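Local coordinates for protein cycloalternan-forming enzyme (Listeria monocytogenes serovar 1/2a, PDB 5F7U) that is a multidomain carbohydrate-active enzyme of glycosyl hydrolase family 31, with a TIM-barrel domain, accessory beta domains and a family 6 carbohydrate binding module, at residues A[35-40]-A[78-83]; A[10-15]-A[26-31]. The protein carries 1 engineered substitution. One frame throughout, in Å; residues are numbered along the deposited sequence.

Contact 1: residues A[35-40]-A[78-83]; sequences DVILNI and YWKADL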
loop_
_atom_site.group_PDB
_atom_site.type_symbol
_atom_site.label_atom_id
_atom_site.label_comp_id
_atom_site.label_asym_id
_atom_site.label_seq_id
_atom_site.Cartn_x
_atom_site.Cartn_y
_atom_site.Cartn_z
ATOM N N ASP A 35 2.321 -0.416 42.328
ATOM C CA ASP A 35 1.621 0.586 43.113
ATOM C C ASP A 35 0.450 1.193 42.327
ATOM O O ASP A 35 0.614 1.581 41.172
ATOM C CB ASP A 35 2.594 1.678 43.560
ATOM C CG ASP A 35 1.927 2.703 44.421
ATOM O OD1 ASP A 35 1.261 2.284 45.395
ATOM O OD2 ASP A 35 2.064 3.914 44.138
ATOM N N VAL A 36 -0.725 1.250 42.955
ATOM C CA VAL A 36 -1.960 1.682 42.282
ATOM C C VAL A 36 -2.349 3.062 42.797
ATOM O O VAL A 36 -2.589 3.250 43.997
ATOM C CB VAL A 36 -3.112 0.680 42.490
ATOM C CG1 VAL A 36 -4.390 1.144 41.771
ATOM C CG2 VAL A 36 -2.701 -0.717 42.016
ATOM N N ILE A 37 -2.373 4.025 41.879
ATOM C CA ILE A 37 -2.777 5.401 42.181
ATOM C C ILE A 37 -4.111 5.728 41.533
ATOM O O ILE A 37 -4.339 5.408 40.351
ATOM C CB ILE A 37 -1.718 6.428 41.684
ATOM C CG1 ILE A 37 -0.342 6.159 42.328
ATOM C CG2 ILE A 37 -2.172 7.883 41.919
ATOM C CD1 ILE A 37 -0.285 6.352 43.830
ATOM N N LEU A 38 -4.972 6.396 42.297
ATOM C CA LEU A 38 -6.247 6.897 41.786
ATOM C C LEU A 38 -6.238 8.412 41.710
ATOM O O LEU A 38 -6.029 9.100 42.717
ATOM C CB LEU A 38 -7.414 6.423 42.653
ATOM C CG LEU A 38 -7.467 4.961 43.062
ATOM C CD1 LEU A 38 -8.649 4.780 44.018
ATOM C CD2 LEU A 38 -7.615 4.040 41.855
ATOM N N ASN A 39 -6.457 8.920 40.505
ATOM C CA ASN A 39 -6.569 10.362 40.289
ATOM C C ASN A 39 -8.032 10.775 40.312
ATOM O O ASN A 39 -8.834 10.248 39.552
ATOM C CB ASN A 39 -5.890 10.748 38.979
ATOM C CG ASN A 39 -4.412 10.437 39.011
ATOM O OD1 ASN A 39 -3.662 11.120 39.697
ATOM N ND2 ASN A 39 -3.995 9.361 38.329
ATOM N N ILE A 40 -8.352 11.715 41.198
ATOM C CA ILE A 40 -9.744 12.114 41.475
ATOM C C ILE A 40 -9.874 13.629 41.377
ATOM O O ILE A 40 -8.973 14.341 41.813
ATOM C CB ILE A 40 -10.127 11.653 42.910
ATOM C CG1 ILE A 40 -9.917 10.132 43.050
ATOM C CG2 ILE A 40 -11.558 12.064 43.278
ATOM C CD1 ILE A 40 -9.741 9.678 44.505
ATOM N N TYR A 78 -7.424 18.477 41.897
ATOM C CA TYR A 78 -7.055 17.115 41.519
ATOM C C TYR A 78 -6.300 16.519 42.678
ATOM O O TYR A 78 -5.470 17.201 43.309
ATOM C CB TYR A 78 -6.224 17.118 40.217
ATOM C CG TYR A 78 -7.069 17.549 39.051
ATOM C CD1 TYR A 78 -7.221 18.902 38.738
ATOM C CD2 TYR A 78 -7.748 16.602 38.272
ATOM C CE1 TYR A 78 -8.009 19.311 37.678
ATOM C CE2 TYR A 78 -8.548 16.998 37.215
ATOM C CZ TYR A 78 -8.676 18.341 36.927
ATOM O OH TYR A 78 -9.485 18.728 35.888
ATOM N N TRP A 79 -6.637 15.275 42.977
ATOM C CA TRP A 79 -6.180 14.553 44.160
ATOM C C TRP A 79 -5.623 13.185 43.759
ATOM O O TRP A 79 -6.065 12.609 42.754
ATOM C CB TRP A 79 -7.371 14.298 45.101
ATOM C CG TRP A 79 -8.234 15.487 45.439
ATOM C CD1 TRP A 79 -9.214 16.042 44.670
ATOM C CD2 TRP A 79 -8.229 16.223 46.675
ATOM N NE1 TRP A 79 -9.806 17.096 45.333
ATOM C CE2 TRP A 79 -9.222 17.229 46.565
ATOM C CE3 TRP A 79 -7.478 16.131 47.864
ATOM C CZ2 TRP A 79 -9.480 18.155 47.591
ATOM C CZ3 TRP A 79 -7.728 17.058 48.892
ATOM C CH2 TRP A 79 -8.739 18.048 48.749
ATOM N N LYS A 80 -4.661 12.681 44.539
ATOM C CA LYS A 80 -4.116 11.336 44.349
ATOM C C LYS A 80 -4.351 10.486 45.577
ATOM O O LYS A 80 -3.976 10.879 46.695
ATOM C CB LYS A 80 -2.610 11.368 44.041
ATOM C CG LYS A 80 -2.287 11.808 42.633
ATOM C CD LYS A 80 -0.788 11.700 42.370
ATOM C CE LYS A 80 -0.454 12.108 40.934
ATOM N NZ LYS A 80 -0.873 11.107 39.910
ATOM N N ALA A 81 -4.972 9.329 45.361
ATOM C CA ALA A 81 -5.161 8.328 46.414
ATOM C C ALA A 81 -4.284 7.128 46.097
ATOM O O ALA A 81 -4.352 6.591 44.983
ATOM C CB ALA A 81 -6.619 7.915 46.494
ATOM N N ASP A 82 -3.464 6.722 47.071
ATOM C CA ASP A 82 -2.508 5.623 46.876
ATOM C C ASP A 82 -3.030 4.363 47.553
ATOM O O ASP A 82 -3.127 4.313 48.772
ATOM C CB ASP A 82 -1.129 6.012 47.443
ATOM C CG ASP A 82 -0.044 4.987 47.136
ATOM O OD1 ASP A 82 -0.308 3.979 46.445
ATOM O OD2 ASP A 82 1.101 5.205 47.586
ATOM N N LEU A 83 -3.385 3.350 46.755
ATOM C CA LEU A 83 -3.911 2.097 47.288
ATOM C C LEU A 83 -2.819 1.102 47.684
ATOM O O LEU A 83 -3.100 0.078 48.322
ATOM C CB LEU A 83 -4.866 1.435 46.280
ATOM C CG LEU A 83 -6.169 2.160 45.927
ATOM C CD1 LEU A 83 -6.942 1.328 44.911
ATOM C CD2 LEU A 83 -7.032 2.416 47.156
#
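Lys-80 lays its aliphatic stem alongside Asn-39, both side chains pointing the same way off one face of the sheet. Its chain runs straight until the last bond, where chi4 of -73° turns the ammonium inward, and NZ reaches a lone pair of Asn-39 OD1 in the carbonyl plane at 2.8 Å. The amide is held from its other end too, since Asn-39 ND2 donates to the backbone of Glu-24. Next along this face, Ile-37 CG2 meets Lys-80 CG at 4.0 Å, while the CD1 branch of the same isoleucine lies 3.5 Å from Asp-82 OD1. That oxygen accepts a hydrogen bond from the backbone N of Gly-84. It approaches Asp-35 OD1 to 2.5 Å, with the carboxylate planes 75° apart; two acid oxygens this close probably share a proton held by one of the groups.

The backbones form a regular antiparallel ladder, Leu-38 with Ala-81 and Ile-40 with Trp-79 being hydrogen-bonded pairs; strands 36-43 and 76-84 are thereby neighbours in the N-terminal domain, whose family falls in the E-set clan. On the face of Leu-38, Ile-40 and Ala-81 the packing is apolar: the Leu-38 and Leu-83 side chains cross at a slant, CD1 to CD1 at 4.0 Å, and Ile-40 CD1 touches Ala-81 CB at 4.1 Å. Strands 49-57 and 91-100 cover this side through Val-51, Val-53, Tyr-94 and Thr-96. Trp-79 turns its indole edge to the backbone, CD1 lying 3.3 Å from Ile-40 O in the ring plane, and its NE1 donates to Thr-42 OG1.

Contact 2: residues A[10-15]-A[26-31]; sequences SPYGDD and SPRDPK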
loop_
_atom_site.group_PDB
_atom_site.type_symbol
_atom_site.label_atom_id
_atom_site.label_comp_id
_atom_site.label_asym_id
_atom_site.label_seq_id
_atom_site.Cartn_x
_atom_site.Cartn_y
_atom_site.Cartn_z
ATOM N N SER A 10 -12.716 8.119 36.878
ATOM C CA SER A 10 -13.109 7.102 35.908
ATOM C C SER A 10 -11.820 6.395 35.509
ATOM O O SER A 10 -10.985 7.001 34.839
ATOM C CB SER A 10 -13.789 7.743 34.692
ATOM O OG SER A 10 -14.443 6.740 33.914
ATOM N N PRO A 11 -11.654 5.125 35.921
ATOM C CA PRO A 11 -10.309 4.523 35.940
ATOM C C PRO A 11 -9.605 4.428 34.586
ATOM O O PRO A 11 -8.388 4.531 34.535
ATOM C CB PRO A 11 -10.558 3.115 36.509
ATOM C CG PRO A 11 -12.014 2.861 36.345
ATOM C CD PRO A 11 -12.652 4.218 36.515
ATOM N N TYR A 12 -10.360 4.222 33.513
ATOM C CA TYR A 12 -9.734 4.092 32.196
ATOM C C TYR A 12 -9.742 5.353 31.347
ATOM O O TYR A 12 -9.129 5.347 30.272
ATOM C CB TYR A 12 -10.357 2.933 31.415
ATOM C CG TYR A 12 -10.391 1.642 32.198
ATOM C CD1 TYR A 12 -9.206 0.909 32.471
ATOM C CD2 TYR A 12 -11.598 1.143 32.666
ATOM C CE1 TYR A 12 -9.259 -0.287 33.203
ATOM C CE2 TYR A 12 -11.661 -0.042 33.383
ATOM C CZ TYR A 12 -10.498 -0.743 33.646
ATOM O OH TYR A 12 -10.624 -1.926 34.358
ATOM N N GLY A 13 -10.451 6.405 31.791
ATOM C CA GLY A 13 -10.608 7.627 30.986
ATOM C C GLY A 13 -11.265 7.287 29.657
ATOM O O GLY A 13 -12.260 6.562 29.626
ATOM N N ASP A 14 -10.694 7.790 28.564
ATOM C CA ASP A 14 -11.161 7.409 27.237
ATOM C C ASP A 14 -10.450 6.158 26.712
ATOM O O ASP A 14 -10.643 5.780 25.551
ATOM C CB ASP A 14 -10.981 8.580 26.262
ATOM C CG ASP A 14 -11.876 9.750 26.594
ATOM O OD1 ASP A 14 -13.061 9.534 26.925
ATOM O OD2 ASP A 14 -11.406 10.903 26.521
ATOM N N ASP A 15 -9.631 5.535 27.562
ATOM C CA ASP A 15 -8.805 4.376 27.183
ATOM C C ASP A 15 -7.850 4.692 26.009
ATOM O O ASP A 15 -7.510 3.816 25.210
ATOM C CB ASP A 15 -9.710 3.177 26.833
ATOM C CG ASP A 15 -8.990 1.842 26.935
ATOM O OD1 ASP A 15 -8.216 1.642 27.875
ATOM O OD2 ASP A 15 -9.214 1.015 26.037
ATOM N N SER A 26 -3.912 4.546 37.685
ATOM C CA SER A 26 -2.618 4.202 37.084
ATOM C C SER A 26 -1.888 3.181 37.960
ATOM O O SER A 26 -1.741 3.429 39.164
ATOM C CB SER A 26 -1.761 5.456 36.873
ATOM O OG SER A 26 -0.523 5.103 36.254
ATOM N N PRO A 27 -1.478 2.023 37.408
ATOM C CA PRO A 27 -1.805 1.558 36.052
ATOM C C PRO A 27 -3.290 1.289 35.875
ATOM O O PRO A 27 -3.988 0.992 36.847
ATOM C CB PRO A 27 -1.061 0.223 35.937
ATOM C CG PRO A 27 -0.304 0.031 37.209
ATOM C CD PRO A 27 -0.907 0.949 38.236
ATOM N N ARG A 28 -3.776 1.351 34.634
ATOM C CA ARG A 28 -5.188 1.038 34.370
ATOM C C ARG A 28 -5.538 -0.385 34.820
ATOM O O ARG A 28 -6.575 -0.599 35.443
ATOM C CB ARG A 28 -5.505 1.225 32.878
ATOM C CG ARG A 28 -5.536 2.701 32.474
ATOM C CD ARG A 28 -5.768 2.816 30.973
ATOM N NE ARG A 28 -5.750 4.211 30.532
ATOM C CZ ARG A 28 -5.501 4.616 29.285
ATOM N NH1 ARG A 28 -5.199 3.734 28.316
ATOM N NH2 ARG A 28 -5.551 5.925 29.009
ATOM N N ASP A 29 -4.672 -1.346 34.481
ATOM C CA ASP A 29 -4.897 -2.760 34.785
ATOM C C ASP A 29 -3.699 -3.222 35.603
ATOM O O ASP A 29 -2.709 -3.652 35.034
ATOM C CB ASP A 29 -5.016 -3.594 33.491
ATOM C CG ASP A 29 -6.180 -3.163 32.605
ATOM O OD1 ASP A 29 -7.342 -3.114 33.067
ATOM O OD2 ASP A 29 -5.943 -2.920 31.409
ATOM N N PRO A 30 -3.771 -3.095 36.950
ATOM C CA PRO A 30 -2.607 -3.373 37.805
ATOM C C PRO A 30 -2.193 -4.842 37.789
ATOM O O PRO A 30 -3.045 -5.747 37.864
ATOM C CB PRO A 30 -3.095 -2.978 39.200
ATOM C CG PRO A 30 -4.165 -1.951 38.931
ATOM C CD PRO A 30 -4.882 -2.517 37.732
ATOM N N LYS A 31 -0.884 -5.050 37.674
ATOM C CA LYS A 31 -0.270 -6.352 37.828
ATOM C C LYS A 31 0.289 -6.465 39.241
ATOM O O LYS A 31 0.415 -5.457 39.953
ATOM C CB LYS A 31 0.851 -6.537 36.807
ATOM C CG LYS A 31 0.385 -6.579 35.354
ATOM C CD LYS A 31 1.609 -6.774 34.467
ATOM C CE LYS A 31 1.411 -6.287 33.052
ATOM N NZ LYS A 31 1.355 -4.796 32.970
HETATM O O HOH W 1 -8.697 -3.181 35.410
HETATM O O HOH W 2 -5.600 0.815 28.170
#
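Asp-15 OD1 is gripped from several sides: a water donates to it at 2.8 Å, Arg-545 NE forms a salt bridge with it, and Arg-28 NH1 stands 3.7 Å away. This last pair is a long salt bridge of charge alone, because the oxygen lies well out of the guanidinium plane; the same water closes the gap by accepting from Arg-28 NH1 at 3.0 Å, at the edge of the group. Over one guanidinium face lie Tyr-12 O and Asp-15 CA, parts of the type II' turn from Tyr-12 to Asp-15. The planar head is fixed at its rim by Glu-24, which pairs with NE, and by the carbonyl of Asp-16, which takes NH1.

Nearer the backbone, Arg-28 CB packs against Tyr-12 CD1 at 3.7 Å; the guanidinium farther out is turned 70° from the ring and does not stack on it. Tyr-12 CG is placed beside its own backbone N (chi1 -51°), and the ring then reaches past Arg-28 to Asp-29, whose OD1 meets the ring edge at CE1, 3.4 Å away. A second water joins the two residues, 2.5 Å from Tyr-12 OH and 2.7 Å from Asp-29 OD1.

Segment 10-15 is a loop after strand 6-8, and segment 26-31 leaves the end of strand 25-26 toward strand 36-43. Arg-545, bound to Asp-15 and Asp-29 alike, ties them to a loop of the TIM-barrel domain, while Pro-11 and Pro-30 rest on Phe-111 and Phe-113 of strand 106-129.

Contact 2 closes before contact 1 opens along the chain, and their centres are 11 Å apart. The two also meet directly. Strand 25-26, which runs into segment 26-31, pairs with strand 36-43, which pairs in turn with strand 76-84, and Ser-26 N probably donates to Ile-37 O at 2.8 Å; Pro-27 and Pro-30 pack on Asp-35 and Val-36. Contact 1 is thus strand pairing within the N-terminal beta domain, and contact 2 is the loop structure at its flank that faces the TIM-barrel region. Near the other end of the ladder, the Tyr-78 side chain is about 5 Å from a bound alpha-D-glucopyranose, probably the one in the pocket that includes Tyr-8 and Trp-43.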